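Fructooligosaccharide ABC transporter substrate-binding protein FusA (Streptococcus pneumoniae, PDB 5G5Y) binds fructooligosaccharides, preferring tetrasaccharides and longer chains, and delivers them to the FusABC-MsmK ABC transporter for import. Local coordinates at residues D159-L164 and R235-K240; I181-I186 and F264-T269; A61-G66 and D308-T313; I81-D86 and H115-P120. All blocks are in the same frame, centred on the assembly; numbering follows the deposited sequence.

Interaction 1 (D159-L164 and R235-K240); sequences DLIKVL and RQLQEK
I161 meets Q236 and L237 of helix 225-239, and K240 just after it, offering a different carbon to each: CD1, CG1 and CG2. Its CG1 lies 3.8 Å from L237 CD2, where the two side chains cross obliquely. The CG2 methyl comes against the aliphatic part of K240, 3.8 Å from its CD. At the far end CD1 reaches the amide of Q236, with NE2 4.0 Å away. This spread follows from the first torsion: CG1 stands beside the backbone N (chi1 -69°), while CG2 is anti to it, on the side where K240 passes. One turn further on, L164 CD1 touches the same L237 methyl, CD2, at 3.9 Å, so a single leucine branch sits between I161 and L164. The contact is therefore purely apolar at its middle, with Q236 and K240 crossing I161 at about a right angle at the more exposed rim.

In the next shell F233, also of helix 225-239, packs on L160 and I161. The local helix axes run nearly parallel, 22° apart, at a closest approach of 11.2 Å. Within 235-240, R235 NE makes a bent salt bridge to E239 OE2 at 2.9 Å, and R235 NH1 also reaches I454 O, tying this helix to helix 429-455. D159, near the start of helix 157-169, accepts a bond from K155 N. On the sheet side, F183 packs on both L164 and L237, and V266 on L160 and L164. Helices packed on a mixed sheet in this way fit an alpha/beta lobe of the bilobal fold of solute-binding proteins.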
loop_
_atom_site.group_PDB
_atom_site.type_symbol
_atom_site.label_atom_id
_atom_site.label_comp_id
_atom_site.label_asym_id
_atom_site.label_seq_id
_atom_site.Cartn_x
_atom_site.Cartn_y
_atom_site.Cartn_z
ATOM N N ASP A 159 -5.175 -7.329 -29.933
ATOM C CA ASP A 159 -6.621 -7.591 -29.692
ATOM C C ASP A 159 -7.286 -6.484 -28.930
ATOM O O ASP A 159 -8.445 -6.093 -29.236
ATOM C CB ASP A 159 -6.882 -8.857 -28.856
ATOM C CG ASP A 159 -6.526 -10.135 -29.554
ATOM O OD1 ASP A 159 -6.419 -10.148 -30.798
ATOM O OD2 ASP A 159 -6.355 -11.151 -28.823
ATOM N N LEU A 160 -6.587 -5.957 -27.925
ATOM C CA LEU A 160 -7.137 -4.874 -27.128
ATOM C C LEU A 160 -7.395 -3.657 -28.002
ATOM O O LEU A 160 -8.409 -3.013 -27.865
ATOM C CB LEU A 160 -6.205 -4.492 -25.961
ATOM C CG LEU A 160 -6.656 -3.338 -25.066
ATOM C CD1 LEU A 160 -8.017 -3.610 -24.397
ATOM C CD2 LEU A 160 -5.599 -3.001 -24.044
ATOM N N ILE A 161 -6.465 -3.316 -28.883
ATOM C CA ILE A 161 -6.709 -2.183 -29.779
ATOM C C ILE A 161 -8.038 -2.416 -30.577
ATOM O O ILE A 161 -8.875 -1.519 -30.620
ATOM C CB ILE A 161 -5.538 -1.948 -30.734
ATOM C CG1 ILE A 161 -4.311 -1.435 -29.970
ATOM C CG2 ILE A 161 -5.921 -0.916 -31.792
ATOM C CD1 ILE A 161 -3.030 -1.455 -30.778
ATOM N N LYS A 162 -8.223 -3.625 -31.123
ATOM C CA LYS A 162 -9.426 -3.979 -31.930
ATOM C C LYS A 162 -10.702 -3.888 -31.101
ATOM O O LYS A 162 -11.685 -3.301 -31.517
ATOM C CB LYS A 162 -9.308 -5.384 -32.555
ATOM C CG LYS A 162 -8.155 -5.568 -33.550
ATOM C CD LYS A 162 -8.164 -6.955 -34.200
ATOM C CE LYS A 162 -6.807 -7.346 -34.808
ATOM N NZ LYS A 162 -5.891 -8.032 -33.831
ATOM N N VAL A 163 -10.667 -4.397 -29.876
ATOM C CA VAL A 163 -11.787 -4.240 -28.957
ATOM C C VAL A 163 -12.106 -2.795 -28.604
ATOM O O VAL A 163 -13.290 -2.402 -28.534
ATOM C CB VAL A 163 -11.534 -5.083 -27.668
ATOM C CG1 VAL A 163 -12.403 -4.654 -26.509
ATOM C CG2 VAL A 163 -11.749 -6.533 -27.997
ATOM N N LEU A 164 -11.077 -1.989 -28.323
ATOM C CA LEU A 164 -11.330 -0.599 -28.006
ATOM C C LEU A 164 -11.946 0.166 -29.210
ATOM O O LEU A 164 -12.782 1.052 -29.026
ATOM C CB LEU A 164 -10.039 0.100 -27.545
ATOM C CG LEU A 164 -9.416 -0.482 -26.254
ATOM C CD1 LEU A 164 -8.070 0.151 -26.004
ATOM C CD2 LEU A 164 -10.305 -0.310 -25.041
ATOM N N ARG A 235 0.500 5.649 -26.876
ATOM C CA ARG A 235 0.437 6.626 -28.010
ATOM C C ARG A 235 -0.448 6.146 -29.193
ATOM O O ARG A 235 -1.217 6.922 -29.753
ATOM C CB ARG A 235 1.825 6.985 -28.483
ATOM C CG ARG A 235 1.871 7.824 -29.751
ATOM C CD ARG A 235 1.216 9.176 -29.594
ATOM N NE ARG A 235 1.215 9.909 -30.871
ATOM C CZ ARG A 235 0.657 11.104 -31.069
ATOM N NH1 ARG A 235 0.058 11.748 -30.094
ATOM N NH2 ARG A 235 0.689 11.655 -32.282
ATOM N N GLN A 236 -0.310 4.892 -29.571
ATOM C CA GLN A 236 -1.198 4.281 -30.567
ATOM C C GLN A 236 -2.648 4.406 -30.177
ATOM O O GLN A 236 -3.465 4.794 -31.017
ATOM C CB GLN A 236 -0.894 2.808 -30.786
ATOM C CG GLN A 236 0.375 2.485 -31.535
ATOM C CD GLN A 236 0.550 0.962 -31.637
ATOM O OE1 GLN A 236 1.166 0.335 -30.774
ATOM N NE2 GLN A 236 -0.043 0.367 -32.660
ATOM N N LEU A 237 -2.979 4.124 -28.911
ATOM C CA LEU A 237 -4.351 4.327 -28.439
ATOM C C LEU A 237 -4.786 5.767 -28.569
ATOM O O LEU A 237 -5.931 6.026 -28.987
ATOM C CB LEU A 237 -4.563 3.898 -26.977
ATOM C CG LEU A 237 -4.142 2.487 -26.644
ATOM C CD1 LEU A 237 -4.458 2.168 -25.169
ATOM C CD2 LEU A 237 -4.771 1.478 -27.577
ATOM N N GLN A 238 -3.916 6.704 -28.199
ATOM C CA GLN A 238 -4.242 8.108 -28.306
ATOM C C GLN A 238 -4.515 8.491 -29.776
ATOM O O GLN A 238 -5.475 9.223 -30.059
ATOM C CB GLN A 238 -3.108 8.980 -27.752
ATOM C CG GLN A 238 -3.310 10.493 -27.883
ATOM C CD GLN A 238 -4.446 11.053 -27.056
ATOM O OE1 GLN A 238 -4.951 10.424 -26.112
ATOM N NE2 GLN A 238 -4.834 12.273 -27.383
ATOM N N GLU A 239 -3.655 8.043 -30.682
ATOM C CA GLU A 239 -3.768 8.419 -32.115
ATOM C C GLU A 239 -5.067 7.880 -32.711
ATOM O O GLU A 239 -5.653 8.519 -33.583
ATOM C CB GLU A 239 -2.597 7.880 -32.907
ATOM C CG GLU A 239 -1.281 8.596 -32.655
ATOM C CD GLU A 239 -0.119 7.934 -33.395
ATOM O OE1 GLU A 239 -0.344 6.983 -34.142
ATOM O OE2 GLU A 239 1.035 8.364 -33.264
ATOM N N LYS A 240 -5.503 6.715 -32.237
ATOM C CA LYS A 240 -6.781 6.132 -32.667
ATOM C C LYS A 240 -8.031 6.702 -32.009
ATOM O O LYS A 240 -9.105 6.182 -32.228
ATOM C CB LYS A 240 -6.714 4.628 -32.511
ATOM C CG LYS A 240 -5.676 4.019 -33.440
ATOM C CD LYS A 240 -5.452 2.562 -33.135
ATOM C CE LYS A 240 -4.171 2.033 -33.754
ATOM N NZ LYS A 240 -4.373 1.705 -35.188
#

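Interaction 2 (I181-I186 and F264-T269); sequences IPFSFI and FGVYFT
F183 and F268 form the apolar centre, an offset edge-to-face pair in which the edge of F268 is turned toward the face of F183. The ring planes stand 80° apart, with centroids separated by 5.5 Å. F183 is brought over the partner segment because its CG is anti to the backbone N (chi1 -169°), and its CD1 lies 4.0 Å from V266 CG1. The opposite face of the sheet carries F264, whose ring has S184 CB over one face, 3.3 Å from CE1, and I181 CB at its edge.

Backbone bonds join the parallel segments. G265 N donates to I181 O at 2.8 Å, and V266 N to P182 O at 2.7 Å. G265 has no side chain, which lets P182 O come close to its CA just where the chain turns a corner. S184 N reaches V266 O at 3.0 Å. At the polar edge S184 OG bonds D244 OD2, whereas the buried S184 O has no conventional hydrogen-bond partner; it meets Y267 CA in a CA-H...O contact and the edge of F268, 3.5 Å from CD1. This is a parallel outer-strand pairing in the mixed sheet of one lobe, leading into the substrate-binding residue W270.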
loop_
_atom_site.group_PDB
_atom_site.type_symbol
_atom_site.label_atom_id
_atom_site.label_comp_id
_atom_site.label_asym_id
_atom_site.label_seq_id
_atom_site.Cartn_x
_atom_site.Cartn_y
_atom_site.Cartn_z
ATOM N N ILE A 181 -16.314 5.785 -23.779
ATOM C CA ILE A 181 -14.928 6.193 -23.563
ATOM C C ILE A 181 -14.168 4.873 -23.534
ATOM O O ILE A 181 -14.265 4.148 -22.555
ATOM C CB ILE A 181 -14.749 6.961 -22.247
ATOM C CG1 ILE A 181 -15.664 8.198 -22.219
ATOM C CG2 ILE A 181 -13.282 7.384 -22.071
ATOM C CD1 ILE A 181 -15.684 8.949 -20.911
ATOM N N PRO A 182 -13.455 4.531 -24.612
ATOM C CA PRO A 182 -12.871 3.195 -24.639
ATOM C C PRO A 182 -11.877 2.876 -23.525
ATOM O O PRO A 182 -11.922 1.768 -22.972
ATOM C CB PRO A 182 -12.195 3.144 -26.006
ATOM C CG PRO A 182 -13.039 4.114 -26.830
ATOM C CD PRO A 182 -13.284 5.228 -25.909
ATOM N N PHE A 183 -10.980 3.826 -23.237
ATOM C CA PHE A 183 -9.826 3.608 -22.324
ATOM C C PHE A 183 -9.628 4.844 -21.455
ATOM O O PHE A 183 -9.518 5.947 -21.964
ATOM C CB PHE A 183 -8.600 3.356 -23.207
ATOM C CG PHE A 183 -7.374 2.855 -22.499
ATOM C CD1 PHE A 183 -7.175 1.490 -22.301
ATOM C CD2 PHE A 183 -6.335 3.727 -22.160
ATOM C CE1 PHE A 183 -6.018 1.006 -21.714
ATOM C CE2 PHE A 183 -5.165 3.233 -21.571
ATOM C CZ PHE A 183 -5.021 1.889 -21.349
ATOM N N SER A 184 -9.616 4.669 -20.129
ATOM C CA SER A 184 -9.426 5.785 -19.216
ATOM C C SER A 184 -8.552 5.399 -18.037
ATOM O O SER A 184 -8.364 4.224 -17.745
ATOM C CB SER A 184 -10.766 6.313 -18.701
ATOM O OG SER A 184 -10.574 7.610 -18.182
ATOM N N PHE A 185 -8.009 6.421 -17.402
ATOM C CA PHE A 185 -7.106 6.296 -16.284
ATOM C C PHE A 185 -6.947 7.654 -15.694
ATOM O O PHE A 185 -7.384 8.673 -16.289
ATOM C CB PHE A 185 -5.750 5.751 -16.764
ATOM C CG PHE A 185 -5.171 6.515 -17.940
ATOM C CD1 PHE A 185 -4.422 7.679 -17.745
ATOM C CD2 PHE A 185 -5.392 6.074 -19.223
ATOM C CE1 PHE A 185 -3.887 8.384 -18.851
ATOM C CE2 PHE A 185 -4.851 6.765 -20.326
ATOM C CZ PHE A 185 -4.101 7.918 -20.135
ATOM N N ILE A 186 -6.385 7.682 -14.493
ATOM C CA ILE A 186 -5.870 8.905 -13.880
ATOM C C ILE A 186 -4.358 8.774 -13.916
ATOM O O ILE A 186 -3.771 7.963 -13.207
ATOM C CB ILE A 186 -6.374 9.153 -12.447
ATOM C CG1 ILE A 186 -7.918 9.139 -12.396
ATOM C CG2 ILE A 186 -5.853 10.483 -11.904
ATOM C CD1 ILE A 186 -8.478 9.324 -11.020
ATOM N N PHE A 264 -16.962 3.793 -19.329
ATOM C CA PHE A 264 -15.617 3.301 -19.601
ATOM C C PHE A 264 -15.644 1.919 -20.246
ATOM O O PHE A 264 -16.433 1.047 -19.855
ATOM C CB PHE A 264 -14.798 3.219 -18.312
ATOM C CG PHE A 264 -14.493 4.531 -17.649
ATOM C CD1 PHE A 264 -14.277 5.706 -18.357
ATOM C CD2 PHE A 264 -14.329 4.558 -16.264
ATOM C CE1 PHE A 264 -13.917 6.857 -17.705
ATOM C CE2 PHE A 264 -13.981 5.712 -15.608
ATOM C CZ PHE A 264 -13.775 6.873 -16.326
ATOM N N GLY A 265 -14.792 1.725 -21.255
ATOM C CA GLY A 265 -14.577 0.415 -21.819
ATOM C C GLY A 265 -13.580 -0.381 -20.985
ATOM O O GLY A 265 -13.861 -1.508 -20.566
ATOM N N VAL A 266 -12.393 0.201 -20.818
ATOM C CA VAL A 266 -11.306 -0.366 -20.019
ATOM C C VAL A 266 -10.864 0.763 -19.129
ATOM O O VAL A 266 -10.690 1.882 -19.601
ATOM C CB VAL A 266 -10.131 -0.890 -20.884
ATOM C CG1 VAL A 266 -8.907 -1.268 -20.027
ATOM C CG2 VAL A 266 -10.584 -2.067 -21.745
ATOM N N TYR A 267 -10.713 0.508 -17.828
ATOM C CA TYR A 267 -10.200 1.517 -16.916
ATOM C C TYR A 267 -9.396 0.835 -15.799
ATOM O O TYR A 267 -9.382 -0.381 -15.704
ATOM C CB TYR A 267 -11.317 2.419 -16.332
ATOM C CG TYR A 267 -12.148 1.755 -15.252
ATOM C CD1 TYR A 267 -13.129 0.809 -15.562
ATOM C CD2 TYR A 267 -11.897 2.017 -13.926
ATOM C CE1 TYR A 267 -13.890 0.196 -14.552
ATOM C CE2 TYR A 267 -12.619 1.400 -12.908
ATOM C CZ TYR A 267 -13.605 0.489 -13.210
ATOM O OH TYR A 267 -14.284 -0.080 -12.152
ATOM N N PHE A 268 -8.706 1.645 -15.008
ATOM C CA PHE A 268 -7.828 1.156 -13.929
ATOM C C PHE A 268 -8.287 1.657 -12.565
ATOM O O PHE A 268 -8.604 2.827 -12.402
ATOM C CB PHE A 268 -6.365 1.600 -14.173
ATOM C CG PHE A 268 -5.822 1.147 -15.480
ATOM C CD1 PHE A 268 -6.160 1.809 -16.641
ATOM C CD2 PHE A 268 -4.978 0.034 -15.564
ATOM C CE1 PHE A 268 -5.691 1.378 -17.873
ATOM C CE2 PHE A 268 -4.508 -0.401 -16.788
ATOM C CZ PHE A 268 -4.854 0.279 -17.949
ATOM N N THR A 269 -8.233 0.788 -11.568
ATOM C CA THR A 269 -8.469 1.156 -10.176
ATOM C C THR A 269 -8.116 0.004 -9.266
ATOM O O THR A 269 -7.837 -1.090 -9.727
ATOM C CB THR A 269 -9.944 1.636 -9.919
ATOM O OG1 THR A 269 -9.982 2.333 -8.678
ATOM C CG2 THR A 269 -10.901 0.508 -9.958
#

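Interaction 3 (A61-G66 and D308-T313); sequences AIHNDG and DKMVIT
D65 and D308 bring two carboxylates together, OD2 to OD2 at 2.7 Å, a separation that probably requires one of them to hold a proton. Their planes are turned 72° apart, and the two side chains cross at an angle. Second partners steady both: R49 makes a salt bridge to D65 OD1, and A67 N bonds D308 OD2.

Beside them the backbones pair as antiparallel strands. I62 N donates to V311 O at 3.0 Å, and the return bond from V311 N to I62 O is 3.1 Å. N64 N then reaches K309 O at 2.8 Å, from above the carbonyl plane. K309 binds substrate, and water 1 joins its NZ to N64 OD1, accepting from the ammonium at 2.6 Å and donating to the amide oxygen, which G382 N also meets. On the face that carries A61 and H63, M310 is bent at chi2 (134°, away from the staggered values), placing SD at the edge of the H63 ring and CE 3.6 Å from A61 CB.

K309 and M310 form a classic beta bulge facing F119. Strand 3-10 lies along the far side of strand 61-63; helix 69-77 covers D65, D308 and V311, and helix 319-329 covers M310 and I312.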
loop_
_atom_site.group_PDB
_atom_site.type_symbol
_atom_site.label_atom_id
_atom_site.label_comp_id
_atom_site.label_asym_id
_atom_site.label_seq_id
_atom_site.Cartn_x
_atom_site.Cartn_y
_atom_site.Cartn_z
ATOM N N ALA A 61 5.522 7.454 25.851
ATOM C CA ALA A 61 5.577 6.846 24.508
ATOM C C ALA A 61 4.616 7.555 23.582
ATOM O O ALA A 61 3.671 8.204 24.044
ATOM C CB ALA A 61 5.211 5.385 24.572
ATOM N N ILE A 62 4.865 7.450 22.266
ATOM C CA ILE A 62 3.968 8.015 21.256
ATOM C C ILE A 62 3.402 6.789 20.529
ATOM O O ILE A 62 4.155 6.045 19.901
ATOM C CB ILE A 62 4.719 8.944 20.296
ATOM C CG1 ILE A 62 5.391 10.086 21.070
ATOM C CG2 ILE A 62 3.778 9.486 19.214
ATOM C CD1 ILE A 62 6.316 10.948 20.209
ATOM N N HIS A 63 2.092 6.597 20.659
ATOM C CA HIS A 63 1.333 5.455 20.167
ATOM C C HIS A 63 0.636 5.831 18.864
ATOM O O HIS A 63 0.095 6.926 18.735
ATOM C CB HIS A 63 0.354 5.068 21.244
ATOM C CG HIS A 63 -0.630 4.020 20.879
ATOM N ND1 HIS A 63 -1.836 4.318 20.307
ATOM C CD2 HIS A 63 -0.633 2.685 21.094
ATOM C CE1 HIS A 63 -2.536 3.208 20.140
ATOM N NE2 HIS A 63 -1.835 2.205 20.628
ATOM N N ASN A 64 0.649 4.923 17.902
ATOM C CA ASN A 64 0.008 5.140 16.602
ATOM C C ASN A 64 0.646 6.307 15.864
ATOM O O ASN A 64 -0.005 7.084 15.198
ATOM C CB ASN A 64 -1.521 5.297 16.779
ATOM C CG ASN A 64 -2.313 4.835 15.578
ATOM O OD1 ASN A 64 -1.905 3.912 14.869
ATOM N ND2 ASN A 64 -3.484 5.434 15.369
ATOM N N ASP A 65 1.957 6.368 15.958
ATOM C CA ASP A 65 2.745 7.527 15.577
ATOM C C ASP A 65 2.930 7.813 14.084
ATOM O O ASP A 65 3.023 9.000 13.692
ATOM C CB ASP A 65 4.147 7.373 16.179
ATOM C CG ASP A 65 5.030 8.633 15.983
ATOM O OD1 ASP A 65 4.498 9.781 15.749
ATOM O OD2 ASP A 65 6.259 8.453 16.070
ATOM N N GLY A 66 3.105 6.775 13.281
ATOM C CA GLY A 66 3.362 6.952 11.823
ATOM C C GLY A 66 4.487 7.882 11.321
ATOM O O GLY A 66 4.376 8.433 10.237
ATOM N N ASP A 308 7.076 2.496 12.071
ATOM C CA ASP A 308 6.796 3.143 13.338
ATOM C C ASP A 308 5.319 3.371 13.604
ATOM O O ASP A 308 4.685 4.265 13.028
ATOM C CB ASP A 308 7.554 4.466 13.411
ATOM C CG ASP A 308 7.121 5.324 14.560
ATOM O OD1 ASP A 308 6.692 4.795 15.641
ATOM O OD2 ASP A 308 7.231 6.556 14.378
ATOM N N LYS A 309 4.769 2.549 14.471
ATOM C CA LYS A 309 3.521 2.854 15.116
ATOM C C LYS A 309 3.651 3.003 16.629
ATOM O O LYS A 309 2.632 3.074 17.313
ATOM C CB LYS A 309 2.467 1.816 14.765
ATOM C CG LYS A 309 1.964 1.876 13.356
ATOM C CD LYS A 309 1.297 3.174 12.946
ATOM C CE LYS A 309 0.926 3.095 11.481
ATOM N NZ LYS A 309 -0.141 4.059 11.175
ATOM N N MET A 310 4.875 3.020 17.149
ATOM C CA MET A 310 5.125 3.357 18.560
ATOM C C MET A 310 6.585 3.580 18.771
ATOM O O MET A 310 7.380 2.792 18.299
ATOM C CB MET A 310 4.699 2.246 19.498
ATOM C CG MET A 310 4.639 2.651 20.962
ATOM S SD MET A 310 3.120 2.043 21.676
ATOM C CE MET A 310 3.301 2.530 23.410
ATOM N N VAL A 311 6.936 4.672 19.455
ATOM C CA VAL A 311 8.286 4.942 19.924
ATOM C C VAL A 311 8.253 5.184 21.450
ATOM O O VAL A 311 7.233 5.555 22.010
ATOM C CB VAL A 311 8.923 6.148 19.241
ATOM C CG1 VAL A 311 9.148 5.903 17.753
ATOM C CG2 VAL A 311 8.105 7.420 19.428
ATOM N N ILE A 312 9.377 4.954 22.104
ATOM C CA ILE A 312 9.485 5.150 23.535
ATOM C C ILE A 312 10.410 6.345 23.742
ATOM O O ILE A 312 11.523 6.394 23.172
ATOM C CB ILE A 312 10.034 3.894 24.202
ATOM C CG1 ILE A 312 8.995 2.760 24.106
ATOM C CG2 ILE A 312 10.428 4.203 25.666
ATOM C CD1 ILE A 312 9.491 1.438 24.696
ATOM N N THR A 313 9.974 7.297 24.566
ATOM C CA THR A 313 10.752 8.524 24.750
ATOM C C THR A 313 11.821 8.382 25.803
ATOM O O THR A 313 11.767 7.486 26.673
ATOM C CB THR A 313 9.896 9.719 25.168
ATOM O OG1 THR A 313 9.403 9.478 26.483
ATOM C CG2 THR A 313 8.758 9.913 24.224
HETATM O O HOH W 1 -2.147 3.058 12.432
#

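Interaction 4 (I81-D86 and H115-P120); sequences IIPVED and HIYSFP. With ZN (zinc ion), chain K.
E85 reaches across to H115 and I116 from the first turn of helix 85-91. Its CB touches I116 CD1 at 4.0 Å. CG lies between the backbone N and the carbonyl carbon (chi1 64°), and a further bend at chi2 turns the carboxylate toward H115 and I116. There CD stands at the edge of the H115 ring. OE1 accepts I116 N at 2.9 Å, an almost straight bond that arrives from above the carboxylate plane. OE2 takes H115 ND1 on its syn side at 2.5 Å, with the oxygen in the ring plane. NE2 of the same ring binds a zinc ion at 2.3 Å, and waters complete the modelled shell, one doubtful because it is too close. A histidine-carboxylate hydrogen bond behind a metal ligand is a second-shell arrangement common at zinc sites; it fixes the imidazole's rotation and would probably polarise it. Segment 115-120 is the loop between helix 104-109 and strand 121-123, with F119 bonded to the K309-M310 bulge. P83 CG makes a CH-pi contact over one face of H115, 4.2 Å from the centroid. V84, at the N-cap position, donates its N to I116 O at 2.8 Å. V84 and F119 come from opposite directions, CG2 3.7 Å from CZ, while the I81 and Y117 side chains cross at about a right angle, CD1 against CB.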
loop_
_atom_site.group_PDB
_atom_site.type_symbol
_atom_site.label_atom_id
_atom_site.label_comp_id
_atom_site.label_asym_id
_atom_site.label_seq_id
_atom_site.Cartn_x
_atom_site.Cartn_y
_atom_site.Cartn_z
ATOM N N ILE A 81 13.929 9.801 21.415
ATOM C CA ILE A 81 13.463 8.417 21.516
ATOM C C ILE A 81 14.649 7.548 21.812
ATOM O O ILE A 81 15.762 7.938 21.512
ATOM C CB ILE A 81 12.709 7.934 20.252
ATOM C CG1 ILE A 81 13.590 7.905 18.985
ATOM C CG2 ILE A 81 11.479 8.813 20.044
ATOM C CD1 ILE A 81 12.905 7.356 17.742
ATOM N N ILE A 82 14.401 6.344 22.307
ATOM C CA ILE A 82 15.467 5.432 22.697
ATOM C C ILE A 82 15.498 4.165 21.833
ATOM O O ILE A 82 14.459 3.780 21.237
ATOM C CB ILE A 82 15.344 5.021 24.176
ATOM C CG1 ILE A 82 14.048 4.225 24.458
ATOM C CG2 ILE A 82 15.402 6.286 25.035
ATOM C CD1 ILE A 82 14.045 3.479 25.782
ATOM N N PRO A 83 16.684 3.511 21.764
ATOM C CA PRO A 83 16.729 2.192 21.155
ATOM C C PRO A 83 15.972 1.171 22.009
ATOM O O PRO A 83 16.025 1.222 23.240
ATOM C CB PRO A 83 18.231 1.860 21.092
ATOM C CG PRO A 83 18.956 3.109 21.442
ATOM C CD PRO A 83 18.007 3.945 22.255
ATOM N N VAL A 84 15.284 0.247 21.351
ATOM C CA VAL A 84 14.414 -0.718 22.027
ATOM C C VAL A 84 14.754 -2.194 21.771
ATOM O O VAL A 84 14.021 -3.060 22.247
ATOM C CB VAL A 84 12.937 -0.500 21.619
ATOM C CG1 VAL A 84 12.508 0.915 21.941
ATOM C CG2 VAL A 84 12.728 -0.790 20.135
ATOM N N GLU A 85 15.821 -2.483 21.023
ATOM C CA GLU A 85 16.164 -3.886 20.691
ATOM C C GLU A 85 16.351 -4.763 21.934
ATOM O O GLU A 85 15.929 -5.908 21.920
ATOM C CB GLU A 85 17.349 -4.029 19.718
ATOM C CG GLU A 85 18.700 -3.545 20.215
ATOM C CD GLU A 85 18.904 -2.053 20.047
ATOM O OE1 GLU A 85 17.974 -1.334 19.604
ATOM O OE2 GLU A 85 20.017 -1.598 20.374
ATOM N N ASP A 86 16.916 -4.214 22.995
ATOM C CA ASP A 86 17.177 -4.987 24.234
ATOM C C ASP A 86 15.872 -5.260 24.988
ATOM O O ASP A 86 15.741 -6.268 25.655
ATOM C CB ASP A 86 18.160 -4.255 25.162
ATOM C CG ASP A 86 19.603 -4.161 24.581
ATOM O OD1 ASP A 86 19.998 -4.961 23.694
ATOM O OD2 ASP A 86 20.372 -3.277 25.030
ATOM N N HIS A 115 20.612 -0.284 15.707
ATOM C CA HIS A 115 19.529 -0.161 16.685
ATOM C C HIS A 115 18.121 -0.296 16.079
ATOM O O HIS A 115 17.913 -0.058 14.886
ATOM C CB HIS A 115 19.636 1.177 17.395
ATOM C CG HIS A 115 20.839 1.277 18.254
ATOM N ND1 HIS A 115 21.038 0.426 19.317
ATOM C CD2 HIS A 115 21.924 2.085 18.202
ATOM C CE1 HIS A 115 22.187 0.707 19.896
ATOM N NE2 HIS A 115 22.746 1.699 19.234
ATOM N N ILE A 116 17.161 -0.661 16.927
ATOM C CA ILE A 116 15.734 -0.588 16.554
ATOM C C ILE A 116 15.156 0.577 17.352
ATOM O O ILE A 116 15.397 0.661 18.571
ATOM C CB ILE A 116 15.017 -1.918 16.862
ATOM C CG1 ILE A 116 15.621 -3.024 16.000
ATOM C CG2 ILE A 116 13.514 -1.814 16.628
ATOM C CD1 ILE A 116 15.181 -4.419 16.378
ATOM N N TYR A 117 14.450 1.497 16.675
ATOM C CA TYR A 117 13.899 2.697 17.317
ATOM C C TYR A 117 12.386 2.755 17.416
ATOM O O TYR A 117 11.863 3.712 17.968
ATOM C CB TYR A 117 14.392 3.943 16.579
ATOM C CG TYR A 117 15.885 4.132 16.690
ATOM C CD1 TYR A 117 16.460 4.518 17.895
ATOM C CD2 TYR A 117 16.724 3.928 15.603
ATOM C CE1 TYR A 117 17.831 4.712 18.018
ATOM C CE2 TYR A 117 18.112 4.140 15.712
ATOM C CZ TYR A 117 18.651 4.532 16.926
ATOM O OH TYR A 117 20.032 4.698 17.080
ATOM N N SER A 118 11.678 1.769 16.871
ATOM C CA SER A 118 10.235 1.861 16.796
ATOM C C SER A 118 9.635 0.494 16.653
ATOM O O SER A 118 10.329 -0.453 16.287
ATOM C CB SER A 118 9.786 2.786 15.634
ATOM O OG SER A 118 10.114 2.279 14.369
ATOM N N PHE A 119 8.352 0.391 16.943
ATOM C CA PHE A 119 7.634 -0.865 16.809
ATOM C C PHE A 119 6.652 -0.786 15.632
ATOM O O PHE A 119 5.880 0.169 15.535
ATOM C CB PHE A 119 6.874 -1.165 18.090
ATOM C CG PHE A 119 7.760 -1.310 19.292
ATOM C CD1 PHE A 119 8.332 -2.535 19.596
ATOM C CD2 PHE A 119 8.028 -0.243 20.121
ATOM C CE1 PHE A 119 9.159 -2.692 20.705
ATOM C CE2 PHE A 119 8.847 -0.401 21.255
ATOM C CZ PHE A 119 9.403 -1.620 21.539
ATOM N N PRO A 120 6.648 -1.817 14.760
ATOM C CA PRO A 120 5.966 -1.706 13.507
ATOM C C PRO A 120 4.496 -2.114 13.551
ATOM O O PRO A 120 4.013 -2.785 14.503
ATOM C CB PRO A 120 6.729 -2.682 12.609
ATOM C CG PRO A 120 7.128 -3.744 13.546
ATOM C CD PRO A 120 7.536 -3.003 14.780
HETATM ZN ZN ZN K . 24.806 2.800 19.181
HETATM O O HOH W 2 11.769 4.305 20.771
HETATM O O HOH W 3 25.583 2.467 16.802
HETATM O O HOH W 4 24.336 2.936 21.171
HETATM O O HOH W 5 25.409 1.285 18.971
#

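Overall arrangement
Interactions 1 and 2 build one region of the chain and interactions 3 and 4 another, on opposite sides of its centre, with interactions 2 and 3 about 41 Å apart between centres. Within each region the members touch. Interaction 1 lays helices on the sheet that interaction 2 joins, through packing, mostly of side chains. Interaction 4 instead joins interaction 3 by probable backbone bonds of the loop residue F119 to K309 and M310. All four are mainly buried, yet their chemistry diverges: apolar between the helices, aromatic and backbone-bonded at 181-186, charged and water-linked beside a substrate residue at 61-66, and metal-bound at the outer end of 115-120.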